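Local coordinates for putative retaining b-glycosidase (Saccharophagus degradans, PDB 5A95), which probably hydrolyses mixed-linkage beta-glucans as a retaining glycoside hydrolase of family GH5, subfamily 26, at residues V183-N188 against I288-G293; K318-Q321 against S326-V329. The protein carries 1 engineered substitution. One frame throughout, in Å; residues are numbered along the deposited sequence.

Overall arrangement
Both contacts belong to the (beta/alpha)8 barrel of a GH5 hydrolase, with centres about 12 Å apart. Along the chain contact 1 (183-188 with 288-293) closes before contact 2 (318-321 with 326-329) opens. Contact 1 spans the barrel interior, from strand 181-185 to strand 287-289, its centre about 3 Å from the centre of the chain, and runs into the sugar pocket. Contact 2 packs helix 312-323 on strand 326-329. Strands 287-289 and 326-329 are parallel neighbours in the sheet, and the distance of 2.8 Å from A289 N to S326 O indicates a probable backbone hydrogen bond between the contacts. Pocket and outer helical layer are thus joined through adjacent strands.

Contact 1: residues V183-N188 against I288-G293; sequences VYELFN and IATQLG. Engineered in segment 288-293: Q291 (natural residue Glu). With BGC (beta-D-glucopyranose), chain D.
V183 and E185 face I288 and T290 across the interior of a (beta/alpha)8 barrel, and N188 and Q291 carry the contact into the sugar pocket at the C-terminal ends of strands 181-185 and 287-289. The CA atoms of V183 and I288 are 9.9 Å apart, so side chains alone bridge the gap.

The apolar part is one tip-to-tip meeting: V183 CG2 lies 4.0 Å from I288 CD1, and L226 touches both side chains.

One hydrogen bond joins the segments, from T290 OG1 to E185 OE2 at 2.7 Å. The hydroxyl reaches the syn side of the carboxylate, 28° out of its plane. With CG anti to the backbone N (chi1 -178°) and the chain extended beyond it, E185 spans the interior to reach T290. Its other oxygen, OE1, forms a salt bridge with R103 NE, while T290 OG1 has H254 NE2 as a second partner. Replacing E185 by an alanine would probably leave the T290 hydroxyl without its carboxylate acceptor and R103 without this counter-charge.

In the pocket, N188 and the engineered Q291, a glutamate in the natural sequence, cross at about a right angle, with their amide planes not far from parallel. Their oxygens, OD1 of N188 and OE1 of Q291, are 3.1 Å apart; as two acceptors they do not bond each other, but R103 supplies NH2 to the first and NH1 to the second. Q291 NE2 is hydrogen-bonded to Y256 OH and makes a weak hydrogen bond to the glucose O2. N188 ND2 donates to the same sugar O2 at 3.3 Å, nearly straight with an N-H...O angle of 170°.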
loop_
_atom_site.group_PDB
_atom_site.type_symbol
_atom_site.label_atom_id
_atom_site.label_comp_id
_atom_site.label_asym_id
_atom_site.label_seq_id
_atom_site.Cartn_x
_atom_site.Cartn_y
_atom_site.Cartn_z
ATOM N N VAL A 183 27.863 -2.357 3.364
ATOM C CA VAL A 183 26.802 -2.645 4.327
ATOM C C VAL A 183 25.507 -2.007 3.844
ATOM O O VAL A 183 25.484 -0.830 3.427
ATOM C CB VAL A 183 27.171 -2.073 5.714
ATOM C CG1 VAL A 183 26.068 -2.315 6.724
ATOM C CG2 VAL A 183 28.484 -2.643 6.219
ATOM N N TYR A 184 24.440 -2.802 3.872
ATOM C CA TYR A 184 23.081 -2.365 3.556
ATOM C C TYR A 184 22.304 -2.322 4.865
ATOM O O TYR A 184 21.928 -3.344 5.427
ATOM C CB TYR A 184 22.398 -3.311 2.566
ATOM C CG TYR A 184 22.967 -3.301 1.163
ATOM C CD1 TYR A 184 23.926 -2.393 0.763
ATOM C CD2 TYR A 184 22.502 -4.167 0.206
ATOM C CE1 TYR A 184 24.421 -2.382 -0.514
ATOM C CE2 TYR A 184 23.010 -4.175 -1.082
ATOM C CZ TYR A 184 23.996 -3.291 -1.436
ATOM O OH TYR A 184 24.551 -3.234 -2.693
ATOM N N GLU A 185 22.128 -1.095 5.372
ATOM C CA GLU A 185 21.455 -0.869 6.667
ATOM C C GLU A 185 19.970 -0.674 6.381
ATOM O O GLU A 185 19.542 0.381 5.931
ATOM C CB GLU A 185 22.084 0.290 7.382
ATOM C CG GLU A 185 21.476 0.571 8.749
ATOM C CD GLU A 185 22.299 1.555 9.560
ATOM O OE1 GLU A 185 23.258 2.111 8.983
ATOM O OE2 GLU A 185 21.966 1.795 10.749
ATOM N N LEU A 186 19.209 -1.721 6.634
ATOM C CA LEU A 186 17.887 -1.928 6.065
ATOM C C LEU A 186 16.844 -0.882 6.461
ATOM O O LEU A 186 15.999 -0.529 5.642
ATOM C CB LEU A 186 17.364 -3.314 6.446
ATOM C CG LEU A 186 18.270 -4.491 6.036
ATOM C CD1 LEU A 186 17.591 -5.815 6.405
ATOM C CD2 LEU A 186 18.633 -4.450 4.565
ATOM N N PHE A 187 16.907 -0.427 7.717
ATOM C CA PHE A 187 15.924 0.527 8.242
ATOM C C PHE A 187 16.542 1.188 9.467
ATOM O O PHE A 187 16.606 0.588 10.541
ATOM C CB PHE A 187 14.612 -0.162 8.597
ATOM C CG PHE A 187 13.508 0.809 8.925
ATOM C CD1 PHE A 187 13.409 1.363 10.186
ATOM C CD2 PHE A 187 12.555 1.143 7.980
ATOM C CE1 PHE A 187 12.386 2.268 10.480
ATOM C CE2 PHE A 187 11.556 2.033 8.262
ATOM C CZ PHE A 187 11.471 2.599 9.507
ATOM N N ASN A 188 16.977 2.442 9.306
ATOM C CA ASN A 188 17.748 3.177 10.313
ATOM C C ASN A 188 17.289 2.960 11.765
ATOM O O ASN A 188 18.015 2.423 12.606
ATOM C CB ASN A 188 17.722 4.638 9.913
ATOM C CG ASN A 188 18.215 5.594 10.975
ATOM O OD1 ASN A 188 19.306 5.484 11.507
ATOM N ND2 ASN A 188 17.385 6.601 11.257
ATOM N N ILE A 288 27.724 -2.670 14.414
ATOM C CA ILE A 288 28.125 -1.344 14.019
ATOM C C ILE A 288 27.252 -0.322 14.734
ATOM O O ILE A 288 26.010 -0.335 14.627
ATOM C CB ILE A 288 28.075 -1.061 12.489
ATOM C CG1 ILE A 288 28.650 -2.204 11.664
ATOM C CG2 ILE A 288 28.764 0.263 12.168
ATOM C CD1 ILE A 288 28.541 -2.012 10.157
ATOM N N ALA A 289 27.907 0.544 15.509
ATOM C CA ALA A 289 27.226 1.665 16.129
ATOM C C ALA A 289 27.096 2.755 15.071
ATOM O O ALA A 289 27.966 3.627 14.958
ATOM C CB ALA A 289 27.999 2.112 17.356
ATOM N N THR A 290 26.039 2.665 14.251
ATOM C CA THR A 290 25.951 3.530 13.085
ATOM C C THR A 290 25.511 4.970 13.356
ATOM O O THR A 290 25.580 5.796 12.454
ATOM C CB THR A 290 25.092 2.913 11.982
ATOM O OG1 THR A 290 23.867 2.448 12.549
ATOM C CG2 THR A 290 25.804 1.798 11.263
ATOM N N GLN A 291 25.093 5.238 14.587
ATOM C CA GLN A 291 24.944 6.601 15.098
ATOM C C GLN A 291 25.353 6.585 16.540
ATOM O O GLN A 291 24.996 5.692 17.312
ATOM C CB GLN A 291 23.524 7.144 14.974
ATOM C CG GLN A 291 23.123 7.282 13.533
ATOM C CD GLN A 291 21.790 7.944 13.285
ATOM O OE1 GLN A 291 21.226 7.782 12.217
ATOM N NE2 GLN A 291 21.353 8.769 14.195
ATOM N N LEU A 292 26.117 7.600 16.895
ATOM C CA LEU A 292 26.557 7.902 18.250
ATOM C C LEU A 292 27.074 9.334 18.218
ATOM O O LEU A 292 27.368 9.863 17.159
ATOM C CB LEU A 292 27.630 6.922 18.744
ATOM C CG LEU A 292 29.016 7.020 18.140
ATOM C CD1 LEU A 292 30.085 6.448 19.060
ATOM C CD2 LEU A 292 29.083 6.323 16.785
ATOM N N GLY A 293 27.256 9.933 19.377
ATOM C CA GLY A 293 27.786 11.281 19.483
ATOM C C GLY A 293 27.056 12.104 20.521
ATOM O O GLY A 293 26.103 11.634 21.105
HETATM C C2 BGC D . 18.037 10.413 13.861
HETATM C C3 BGC D . 18.791 11.530 13.143
HETATM C C4 BGC D . 18.778 12.792 14.014
HETATM C C5 BGC D . 19.329 12.472 15.390
HETATM C C6 BGC D . 19.370 13.680 16.295
HETATM C C1 BGC D . 18.377 10.281 15.343
HETATM O O1 BGC D . 17.375 9.627 16.079
HETATM O O2 BGC D . 18.241 9.139 13.146
HETATM O O3 BGC D . 18.183 11.693 11.823
HETATM O O4 BGC D . 19.497 13.917 13.489
HETATM O O5 BGC D . 18.431 11.537 15.977
HETATM O O6 BGC D . 19.715 13.171 17.584
#

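Contact 2: residues K318-Q321 against S326-V329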
loop_
_atom_site.group_PDB
_atom_site.type_symbol
_atom_site.label_atom_id
_atom_site.label_comp_id
_atom_site.label_asym_id
_atom_site.label_seq_id
_atom_site.Cartn_x
_atom_site.Cartn_y
_atom_site.Cartn_z
ATOM N N LYS A 318 36.061 3.686 24.886
ATOM C CA LYS A 318 36.667 2.623 25.694
ATOM C C LYS A 318 35.832 1.354 25.590
ATOM O O LYS A 318 36.354 0.265 25.405
ATOM C CB LYS A 318 36.784 3.076 27.159
ATOM C CG LYS A 318 37.378 2.048 28.108
ATOM C CD LYS A 318 37.880 2.683 29.407
ATOM C CE LYS A 318 38.718 1.700 30.225
ATOM N NZ LYS A 318 37.950 1.267 31.397
ATOM N N TYR A 319 34.526 1.503 25.717
ATOM C CA TYR A 319 33.621 0.359 25.635
ATOM C C TYR A 319 33.658 -0.292 24.249
ATOM O O TYR A 319 33.815 -1.521 24.137
ATOM C CB TYR A 319 32.197 0.782 26.018
ATOM C CG TYR A 319 31.233 -0.345 25.998
ATOM C CD1 TYR A 319 31.228 -1.265 27.029
ATOM C CD2 TYR A 319 30.367 -0.525 24.928
ATOM C CE1 TYR A 319 30.387 -2.362 26.995
ATOM C CE2 TYR A 319 29.523 -1.625 24.875
ATOM C CZ TYR A 319 29.515 -2.523 25.924
ATOM O OH TYR A 319 28.703 -3.596 25.849
ATOM N N MET A 320 33.517 0.496 23.190
ATOM C CA MET A 320 33.534 -0.089 21.860
ATOM C C MET A 320 34.874 -0.762 21.560
ATOM O O MET A 320 34.908 -1.811 20.909
ATOM C CB MET A 320 33.227 0.946 20.790
ATOM C CG MET A 320 31.801 1.475 20.829
ATOM S SD MET A 320 31.380 2.569 19.470
ATOM C CE MET A 320 32.579 3.869 19.687
ATOM N N GLN A 321 35.961 -0.152 21.994
ATOM C CA GLN A 321 37.290 -0.706 21.683
ATOM C C GLN A 321 37.480 -2.037 22.393
ATOM O O GLN A 321 38.031 -2.958 21.799
ATOM C CB GLN A 321 38.424 0.333 21.975
ATOM C CG GLN A 321 38.416 1.489 20.937
ATOM C CD GLN A 321 39.523 2.562 21.042
ATOM O OE1 GLN A 321 40.095 2.808 22.126
ATOM N NE2 GLN A 321 39.781 3.264 19.905
ATOM N N SER A 326 32.395 -1.660 15.645
ATOM C CA SER A 326 32.560 -0.667 14.587
ATOM C C SER A 326 31.635 0.526 14.823
ATOM O O SER A 326 30.673 0.428 15.592
ATOM C CB SER A 326 32.228 -1.322 13.263
ATOM O OG SER A 326 33.181 -2.299 12.880
ATOM N N TYR A 327 31.914 1.652 14.186
ATOM C CA TYR A 327 31.114 2.844 14.438
ATOM C C TYR A 327 31.206 3.886 13.337
ATOM O O TYR A 327 32.214 4.034 12.676
ATOM C CB TYR A 327 31.489 3.497 15.780
ATOM C CG TYR A 327 32.935 3.872 15.906
ATOM C CD1 TYR A 327 33.397 5.103 15.472
ATOM C CD2 TYR A 327 33.853 2.983 16.420
ATOM C CE1 TYR A 327 34.733 5.452 15.593
ATOM C CE2 TYR A 327 35.187 3.319 16.548
ATOM C CZ TYR A 327 35.629 4.550 16.120
ATOM O OH TYR A 327 36.973 4.903 16.218
ATOM N N THR A 328 30.114 4.645 13.202
ATOM C CA THR A 328 30.079 5.840 12.388
ATOM C C THR A 328 29.397 6.962 13.170
ATOM O O THR A 328 28.198 6.915 13.453
ATOM C CB THR A 328 29.388 5.642 11.036
ATOM O OG1 THR A 328 28.092 5.076 11.181
ATOM C CG2 THR A 328 30.203 4.753 10.126
ATOM N N VAL A 329 30.163 8.002 13.515
ATOM C CA VAL A 329 29.687 9.085 14.344
ATOM C C VAL A 329 28.632 9.897 13.568
ATOM O O VAL A 329 28.739 10.083 12.345
ATOM C CB VAL A 329 30.856 10.017 14.719
ATOM C CG1 VAL A 329 30.420 11.167 15.615
ATOM C CG2 VAL A 329 31.958 9.230 15.414
#
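M320, on helix 312-323, stands opposite S326 of strand 326-329, their CA atoms 7.4 Å apart, the nearest backbone pairing of the two segments. This is the last step of a beta-alpha-beta unit in the (beta/alpha)8 barrel: strand 287-289 leads to the helix, which packs on the sheet and is followed by strand 326-329, parallel to the first. Four residues separate the segments, and no hydrogen bond links them, so the contact rests on side-chain packing.

Most of it lies between M320 and Y327, which both leave their backbones toward the other segment and whose side chains cross at about a right angle. The methionine chain runs extended through chi2 and then bends at chi3 (-59°), which turns CE toward the root of the tyrosine ring. CE is 3.6 Å from Y327 CD2 and 3.8 Å from CG, approaching the ring obliquely. The sulfur forms a Met-aromatic contact: SD is 4.8 Å from the ring centroid, on a line 51° from the ring normal. It also lies 3.8 Å from Y327 CB, so the thioether spans the junction between the ring and its methylene. On the tyrosine side, chi1 of 57° sets CG between the backbone N and the carbonyl carbon, directing the ring into the layer between sheet and helices.

Neighbouring side chains complete the packing between sheet and helices. A289 of the neighbouring strand and L292 touch both M320 and Y327, while V358 and M359 of helix 350-363 lie against the tyrosine. S326 points its CB away from the helix, and its OG is hydrogen-bonded to F68 N of strand 65-72. Its backbone O, directed within the sheet toward A289 N of strand 287-289, comes no nearer than 4.5 Å to M320 SD.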